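Local coordinates for CG5036 (Drosophila melanogaster, PDB 4IGU), which probably binds G-protein alpha subunits through its RGS domain, the part held here, speeding GTP hydrolysis and restraining GDP release, at residues 38-41 with 42-46; 91-94 with 95-98; 108-111 with 112-115. One frame throughout, in Å; residues are numbered along the deposited sequence.

In the fold
The three contacts follow one another along the chain, all within the all-helical RGS domain. Contact 1 lies near the end of helix 33-45, whereas contacts 2 and 3 start helices 94-103 and 113-132, consecutive in the chain. Contacts 2 and 3 have centres 13 Å apart and touch: Arg-95 NH1 forms a 3.2 Å salt bridge with Glu-114 OE2, and Leu-92 and Val-96 pack on Ala-115. Contact 1 is about 24 Å and 25 Å from them, centre to centre, on the opposite side of the chain's centre from contact 3. Helix 113-132 spans this distance, beginning in contact 3 and packing Phe-131 against contact 1, so one long helix joins the two regions in which the contacts lie.

Contact 1: residues 38-41 with 42-46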
loop_
_atom_site.group_PDB
_atom_site.type_symbol
_atom_site.label_atom_id
_atom_site.label_comp_id
_atom_site.label_asym_id
_atom_site.label_seq_id
_atom_site.Cartn_x
_atom_site.Cartn_y
_atom_site.Cartn_z
ATOM N N VAL A 38 -10.912 0.925 -1.557
ATOM C CA VAL A 38 -11.340 2.296 -1.827
ATOM C C VAL A 38 -10.126 3.207 -1.881
ATOM O O VAL A 38 -10.040 4.078 -2.755
ATOM C CB VAL A 38 -12.330 2.807 -0.758
ATOM C CG1 VAL A 38 -12.746 4.252 -1.040
ATOM C CG2 VAL A 38 -13.554 1.902 -0.705
ATOM N N PHE A 39 -9.185 3.001 -0.955
ATOM C CA PHE A 39 -7.953 3.794 -0.937
ATOM C C PHE A 39 -7.135 3.541 -2.203
ATOM O O PHE A 39 -6.638 4.486 -2.829
ATOM C CB PHE A 39 -7.099 3.506 0.311
ATOM C CG PHE A 39 -5.934 4.456 0.476
ATOM C CD1 PHE A 39 -6.138 5.832 0.419
ATOM C CD2 PHE A 39 -4.645 3.980 0.709
ATOM C CE1 PHE A 39 -5.090 6.716 0.577
ATOM C CE2 PHE A 39 -3.579 4.867 0.879
ATOM C CZ PHE A 39 -3.801 6.234 0.804
ATOM N N GLN A 40 -6.995 2.271 -2.582
ATOM C CA GLN A 40 -6.307 1.930 -3.830
ATOM C C GLN A 40 -6.996 2.562 -5.045
ATOM O O GLN A 40 -6.322 2.992 -5.989
ATOM C CB GLN A 40 -6.211 0.411 -4.017
ATOM C CG GLN A 40 -5.383 -0.017 -5.235
ATOM C CD GLN A 40 -5.397 -1.525 -5.469
ATOM O OE1 GLN A 40 -5.369 -1.981 -6.611
ATOM N NE2 GLN A 40 -5.445 -2.299 -4.392
ATOM N N ASN A 41 -8.330 2.619 -5.031
ATOM C CA ASN A 41 -9.058 3.270 -6.127
ATOM C C ASN A 41 -8.743 4.752 -6.194
ATOM O O ASN A 41 -8.584 5.326 -7.271
ATOM C CB ASN A 41 -10.572 3.058 -6.000
ATOM C CG ASN A 41 -11.002 1.650 -6.383
ATOM O OD1 ASN A 41 -10.259 0.918 -7.039
ATOM N ND2 ASN A 41 -12.215 1.269 -5.986
ATOM N N PHE A 42 -8.638 5.372 -5.029
ATOM C CA PHE A 42 -8.274 6.771 -4.963
ATOM C C PHE A 42 -6.853 6.999 -5.460
ATOM O O PHE A 42 -6.589 7.969 -6.167
ATOM C CB PHE A 42 -8.408 7.295 -3.534
ATOM C CG PHE A 42 -7.896 8.691 -3.366
ATOM C CD1 PHE A 42 -8.596 9.766 -3.903
ATOM C CD2 PHE A 42 -6.709 8.934 -2.687
ATOM C CE1 PHE A 42 -8.127 11.057 -3.756
ATOM C CE2 PHE A 42 -6.231 10.220 -2.543
ATOM C CZ PHE A 42 -6.943 11.284 -3.077
ATOM N N LEU A 43 -5.935 6.114 -5.075
ATOM C CA LEU A 43 -4.549 6.232 -5.511
ATOM C C LEU A 43 -4.433 6.069 -7.020
ATOM O O LEU A 43 -3.602 6.723 -7.653
ATOM C CB LEU A 43 -3.668 5.194 -4.815
ATOM C CG LEU A 43 -3.464 5.409 -3.320
ATOM C CD1 LEU A 43 -2.715 4.233 -2.711
ATOM C CD2 LEU A 43 -2.704 6.707 -3.105
ATOM N N ARG A 44 -5.243 5.180 -7.588
ATOM C CA ARG A 44 -5.227 4.974 -9.037
ATOM C C ARG A 44 -5.611 6.285 -9.723
ATOM O O ARG A 44 -4.957 6.726 -10.678
ATOM C CB ARG A 44 -6.167 3.826 -9.433
ATOM C CG ARG A 44 -6.251 3.551 -10.933
ATOM C CD ARG A 44 -6.888 2.190 -11.223
ATOM N NE ARG A 44 -6.040 1.097 -10.746
ATOM C CZ ARG A 44 -6.249 0.417 -9.620
ATOM N NH1 ARG A 44 -7.295 0.703 -8.851
ATOM N NH2 ARG A 44 -5.415 -0.554 -9.267
ATOM N N SER A 45 -6.648 6.929 -9.196
ATOM C CA SER A 45 -7.096 8.223 -9.700
ATOM C C SER A 45 -5.974 9.255 -9.598
ATOM O O SER A 45 -5.992 10.279 -10.280
ATOM C CB SER A 45 -8.309 8.711 -8.902
ATOM O OG SER A 45 -7.887 9.461 -7.772
ATOM N N GLU A 46 -4.987 8.968 -8.756
ATOM C CA GLU A 46 -3.865 9.875 -8.540
ATOM C C GLU A 46 -2.567 9.389 -9.189
ATOM O O GLU A 46 -1.500 9.969 -8.964
ATOM C CB GLU A 46 -3.642 10.054 -7.038
ATOM C CG GLU A 46 -3.676 11.495 -6.600
ATOM C CD GLU A 46 -3.604 11.652 -5.102
ATOM O OE1 GLU A 46 -2.890 10.858 -4.448
ATOM O OE2 GLU A 46 -4.260 12.582 -4.586
#
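Phe-39 lays one face of its ring under the CD1 branch of Leu-43, one helical turn further on in helix 33-45 of the RGS domain's all-helical fold. The methyl carbon Leu-43 CD1 sits 4.1 Å from the centroid of the Phe-39 ring, a CH-pi contact, and comes nearest at Phe-39 CE2 (3.7 Å). With CG anti to the backbone N, beside the carbonyl carbon (chi1 -171°), the ring stands out from the helix on the side where Leu-43 arrives one turn on. Phe-42 joins the same apolar surface more loosely, and the two rings both reach Phe-131 of helix 113-132, Phe-39 in an edge-to-face pairing. Ile-52 of helix 50-61 also touches Phe-39 and Leu-43, so this side of the helix is held between two others.

A second i to i+4 pair, Gln-40 and Arg-44, forms a polar ridge. Gln-40 runs out extended, while the Arg-44 chain folds at its third torsion and brings its guanidinium edge back over the turn. NH2 of Arg-44 then donates to OE1 of Gln-40 at 3.0 Å, nearly straight at 165°, and it arrives in the amide plane on a lone pair although the two flat groups are turned 56° apart. Towards the helix end the hydroxyl of Ser-45 turns back on the backbone, OG donating to Phe-42 O in a short bond of 2.5 Å.

Contact 2: residues 91-94 with 95-98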
loop_
_atom_site.group_PDB
_atom_site.type_symbol
_atom_site.label_atom_id
_atom_site.label_comp_id
_atom_site.label_asym_id
_atom_site.label_seq_id
_atom_site.Cartn_x
_atom_site.Cartn_y
_atom_site.Cartn_z
ATOM N N SER A 91 8.937 5.445 -5.376
ATOM C CA SER A 91 10.016 6.411 -5.189
ATOM C C SER A 91 10.845 6.053 -3.963
ATOM O O SER A 91 10.342 6.103 -2.841
ATOM C CB SER A 91 9.453 7.831 -5.034
ATOM O OG SER A 91 8.522 8.132 -6.059
ATOM N N LEU A 92 12.111 5.695 -4.180
ATOM C CA LEU A 92 13.014 5.336 -3.086
ATOM C C LEU A 92 14.294 6.156 -3.204
ATOM O O LEU A 92 14.794 6.361 -4.311
ATOM C CB LEU A 92 13.362 3.842 -3.136
ATOM C CG LEU A 92 12.209 2.828 -3.127
ATOM C CD1 LEU A 92 12.722 1.410 -3.332
ATOM C CD2 LEU A 92 11.432 2.919 -1.835
ATOM N N ASP A 93 14.833 6.619 -2.077
ATOM C CA ASP A 93 16.100 7.355 -2.108
ATOM C C ASP A 93 17.277 6.393 -2.338
ATOM O O ASP A 93 17.129 5.183 -2.181
ATOM C CB ASP A 93 16.285 8.216 -0.842
ATOM C CG ASP A 93 16.278 7.393 0.452
ATOM O OD1 ASP A 93 16.946 6.339 0.510
ATOM O OD2 ASP A 93 15.600 7.801 1.420
ATOM N N SER A 94 18.444 6.917 -2.706
ATOM C CA SER A 94 19.554 6.038 -3.044
ATOM C C SER A 94 20.047 5.204 -1.857
ATOM O O SER A 94 20.519 4.088 -2.043
ATOM C CB SER A 94 20.702 6.818 -3.689
ATOM O OG SER A 94 21.136 7.877 -2.858
ATOM N N ARG A 95 19.932 5.725 -0.641
ATOM C CA ARG A 95 20.303 4.934 0.532
ATOM C C ARG A 95 19.470 3.651 0.633
ATOM O O ARG A 95 20.005 2.556 0.861
ATOM C CB ARG A 95 20.137 5.755 1.811
ATOM C CG ARG A 95 20.751 5.098 3.054
ATOM C CD ARG A 95 20.316 5.805 4.344
ATOM N NE ARG A 95 18.870 5.715 4.542
ATOM C CZ ARG A 95 18.243 4.683 5.108
ATOM N NH1 ARG A 95 16.923 4.702 5.227
ATOM N NH2 ARG A 95 18.927 3.637 5.564
ATOM N N VAL A 96 18.160 3.783 0.469
ATOM C CA VAL A 96 17.271 2.623 0.568
ATOM C C VAL A 96 17.429 1.684 -0.640
ATOM O O VAL A 96 17.401 0.458 -0.500
ATOM C CB VAL A 96 15.804 3.077 0.737
ATOM C CG1 VAL A 96 14.822 1.902 0.545
ATOM C CG2 VAL A 96 15.624 3.732 2.103
ATOM N N ARG A 97 17.583 2.248 -1.832
ATOM C CA ARG A 97 17.766 1.405 -3.019
ATOM C C ARG A 97 18.992 0.502 -2.902
ATOM O O ARG A 97 18.957 -0.671 -3.291
ATOM C CB ARG A 97 17.879 2.254 -4.289
ATOM C CG ARG A 97 16.550 2.768 -4.801
ATOM C CD ARG A 97 16.699 3.460 -6.158
ATOM N NE ARG A 97 15.451 3.374 -6.907
ATOM C CZ ARG A 97 15.167 2.426 -7.801
ATOM N NH1 ARG A 97 16.049 1.471 -8.098
ATOM N NH2 ARG A 97 13.991 2.442 -8.412
ATOM N N GLU A 98 20.072 1.054 -2.357
ATOM C CA GLU A 98 21.319 0.318 -2.199
ATOM C C GLU A 98 21.177 -0.800 -1.181
ATOM O O GLU A 98 21.748 -1.879 -1.361
ATOM C CB GLU A 98 22.451 1.264 -1.788
ATOM C CG GLU A 98 22.914 2.180 -2.900
ATOM C CD GLU A 98 23.353 1.401 -4.141
ATOM O OE1 GLU A 98 23.958 0.313 -3.984
ATOM O OE2 GLU A 98 23.090 1.874 -5.269
HETATM O O HOH W 1 13.165 4.781 -6.755
#
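Asp-93 reaches forward with one carboxylate oxygen to the backbone of Val-96: N of Val-96 donates to OD1 of Asp-93 at 2.8 Å, meeting the oxygen nearly along its C-O bond. The same OD1 lies 3.3 Å from the methyl carbon CG2 of Val-96, the two side chains crossing at about a right angle. Because CG of Asp-93 stands between its backbone N and carbonyl carbon (chi1 59°), the carboxylate is folded over the first turn. The other oxygen, OD2, is taken by Gln-118 of helix 113-132, which fixes the rotation of the group.

This is an N-cap: Asp-93 closes the start of helix 94-103, where its negative charge would probably interact favourably with the positive end of the helix dipole. Its carbonyl O serves the first turn as well, accepting from N of Arg-97 at 3.0 Å.

Just ahead of the cap, CB of Leu-92 packs against CG of Arg-97 (3.8 Å), and its CD2 reaches CG1 of Val-96 at 4.3 Å. The Arg-97 chain, extended from CG to NE, runs back past Leu-92, and a water at the guanidinium edge accepts from both NE of Arg-97 (2.7 Å) and N of Leu-92 (2.9 Å). Further out, NH2 of Arg-97 is bonded to the carbonyl of Ile-82, while Leu-92 and Val-96 both rest on Ala-115 and Gln-118.

Contact 3: residues 108-111 with 112-115; sequences TTHT and FDEA
His-110 and Asp-113 meet ring edge to carboxylate, their planes turned 83° apart. ND1 of His-110 donates to OD2 of Asp-113 at 2.6 Å; the oxygen lies close to the imidazole plane and is approached on its syn side, though 25° out of the carboxylate plane. CG of Asp-113 stands beside its own backbone N (chi1 -78°), which turns the acid back towards the imidazole. The backbone repeats the link in a type I turn, N of Asp-113 donating to O of His-110 at 3.2 Å from above the carbonyl plane. OD1 of Asp-113 forms a salt bridge with Lys-62, and an alanine here would probably leave both that lysine and the imidazole N-H without their carboxylate, with the His-110 ring able to turn.

Thr-111 and Phe-112 instead lie alongside, pointing the same way: CG2 of Thr-111 stands over the middle of the Phe-112 ring, 3.9 Å from its centroid. OG1 of Thr-111 turns back to Thr-108 and accepts from its N at 2.8 Å, across the type I turn 108-111. One water joins O of Thr-109 to N of Phe-112, the N-cap residue, and another joins O of Thr-111 to N of Glu-114.

From this start of helix 113-132, the Phe-112 ring plugs in among Cys-58 and Leu-61 of helix 50-61, Ala-74 and Ile-77 of helix 67-81, and Val-100 of helix 94-103.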
loop_
_atom_site.group_PDB
_atom_site.type_symbol
_atom_site.label_atom_id
_atom_site.label_comp_id
_atom_site.label_asym_id
_atom_site.label_seq_id
_atom_site.Cartn_x
_atom_site.Cartn_y
_atom_site.Cartn_z
ATOM N N THR A 108 15.437 -12.376 1.924
ATOM C CA THR A 108 14.685 -12.831 3.082
ATOM C C THR A 108 13.322 -12.111 3.093
ATOM O O THR A 108 13.067 -11.223 2.273
ATOM C CB THR A 108 15.419 -12.526 4.405
ATOM O OG1 THR A 108 15.392 -11.115 4.656
ATOM C CG2 THR A 108 16.871 -13.020 4.378
ATOM N N THR A 109 12.450 -12.478 4.029
ATOM C CA THR A 109 11.147 -11.832 4.147
ATOM C C THR A 109 11.254 -10.374 4.574
ATOM O O THR A 109 10.268 -9.636 4.536
ATOM C CB THR A 109 10.253 -12.551 5.169
ATOM O OG1 THR A 109 10.990 -12.756 6.390
ATOM C CG2 THR A 109 9.784 -13.888 4.612
ATOM N N HIS A 110 12.444 -9.961 4.994
ATOM C CA HIS A 110 12.653 -8.584 5.423
ATOM C C HIS A 110 13.509 -7.790 4.450
ATOM O O HIS A 110 13.919 -6.664 4.769
ATOM C CB HIS A 110 13.278 -8.553 6.827
ATOM C CG HIS A 110 12.366 -9.060 7.898
ATOM N ND1 HIS A 110 11.432 -8.258 8.520
ATOM C CD2 HIS A 110 12.242 -10.287 8.459
ATOM C CE1 HIS A 110 10.774 -8.968 9.421
ATOM N NE2 HIS A 110 11.243 -10.203 9.399
ATOM N N THR A 111 13.762 -8.358 3.272
ATOM C CA THR A 111 14.547 -7.680 2.229
ATOM C C THR A 111 14.070 -6.256 1.934
ATOM O O THR A 111 14.882 -5.325 1.797
ATOM C CB THR A 111 14.569 -8.534 0.933
ATOM O OG1 THR A 111 15.459 -9.642 1.135
ATOM C CG2 THR A 111 15.044 -7.732 -0.267
ATOM N N PHE A 112 12.753 -6.068 1.861
ATOM C CA PHE A 112 12.218 -4.752 1.488
ATOM C C PHE A 112 11.778 -3.865 2.651
ATOM O O PHE A 112 11.165 -2.813 2.419
ATOM C CB PHE A 112 11.031 -4.926 0.534
ATOM C CG PHE A 112 11.360 -5.722 -0.697
ATOM C CD1 PHE A 112 11.992 -5.121 -1.770
ATOM C CD2 PHE A 112 11.058 -7.074 -0.771
ATOM C CE1 PHE A 112 12.305 -5.851 -2.914
ATOM C CE2 PHE A 112 11.373 -7.815 -1.915
ATOM C CZ PHE A 112 11.995 -7.204 -2.975
ATOM N N ASP A 113 12.064 -4.265 3.887
ATOM C CA ASP A 113 11.574 -3.494 5.032
ATOM C C ASP A 113 11.791 -1.977 4.939
ATOM O O ASP A 113 10.856 -1.206 5.145
ATOM C CB ASP A 113 12.119 -4.050 6.344
ATOM C CG ASP A 113 11.386 -5.288 6.774
ATOM O OD1 ASP A 113 10.607 -5.796 5.944
ATOM O OD2 ASP A 113 11.585 -5.752 7.920
ATOM N N GLU A 114 13.007 -1.552 4.613
ATOM C CA GLU A 114 13.304 -0.125 4.521
ATOM C C GLU A 114 12.461 0.575 3.457
ATOM O O GLU A 114 11.997 1.700 3.664
ATOM C CB GLU A 114 14.801 0.095 4.248
ATOM C CG GLU A 114 15.701 -0.405 5.358
ATOM C CD GLU A 114 16.411 0.717 6.104
ATOM O OE1 GLU A 114 17.547 0.477 6.572
ATOM O OE2 GLU A 114 15.836 1.826 6.231
ATOM N N ALA A 115 12.258 -0.080 2.317
ATOM C CA ALA A 115 11.465 0.529 1.258
ATOM C C ALA A 115 9.992 0.502 1.639
ATOM O O ALA A 115 9.263 1.476 1.409
ATOM C CB ALA A 115 11.700 -0.173 -0.092
HETATM O O HOH W 2 10.513 -7.511 2.748
HETATM O O HOH W 3 15.086 -3.043 3.345
#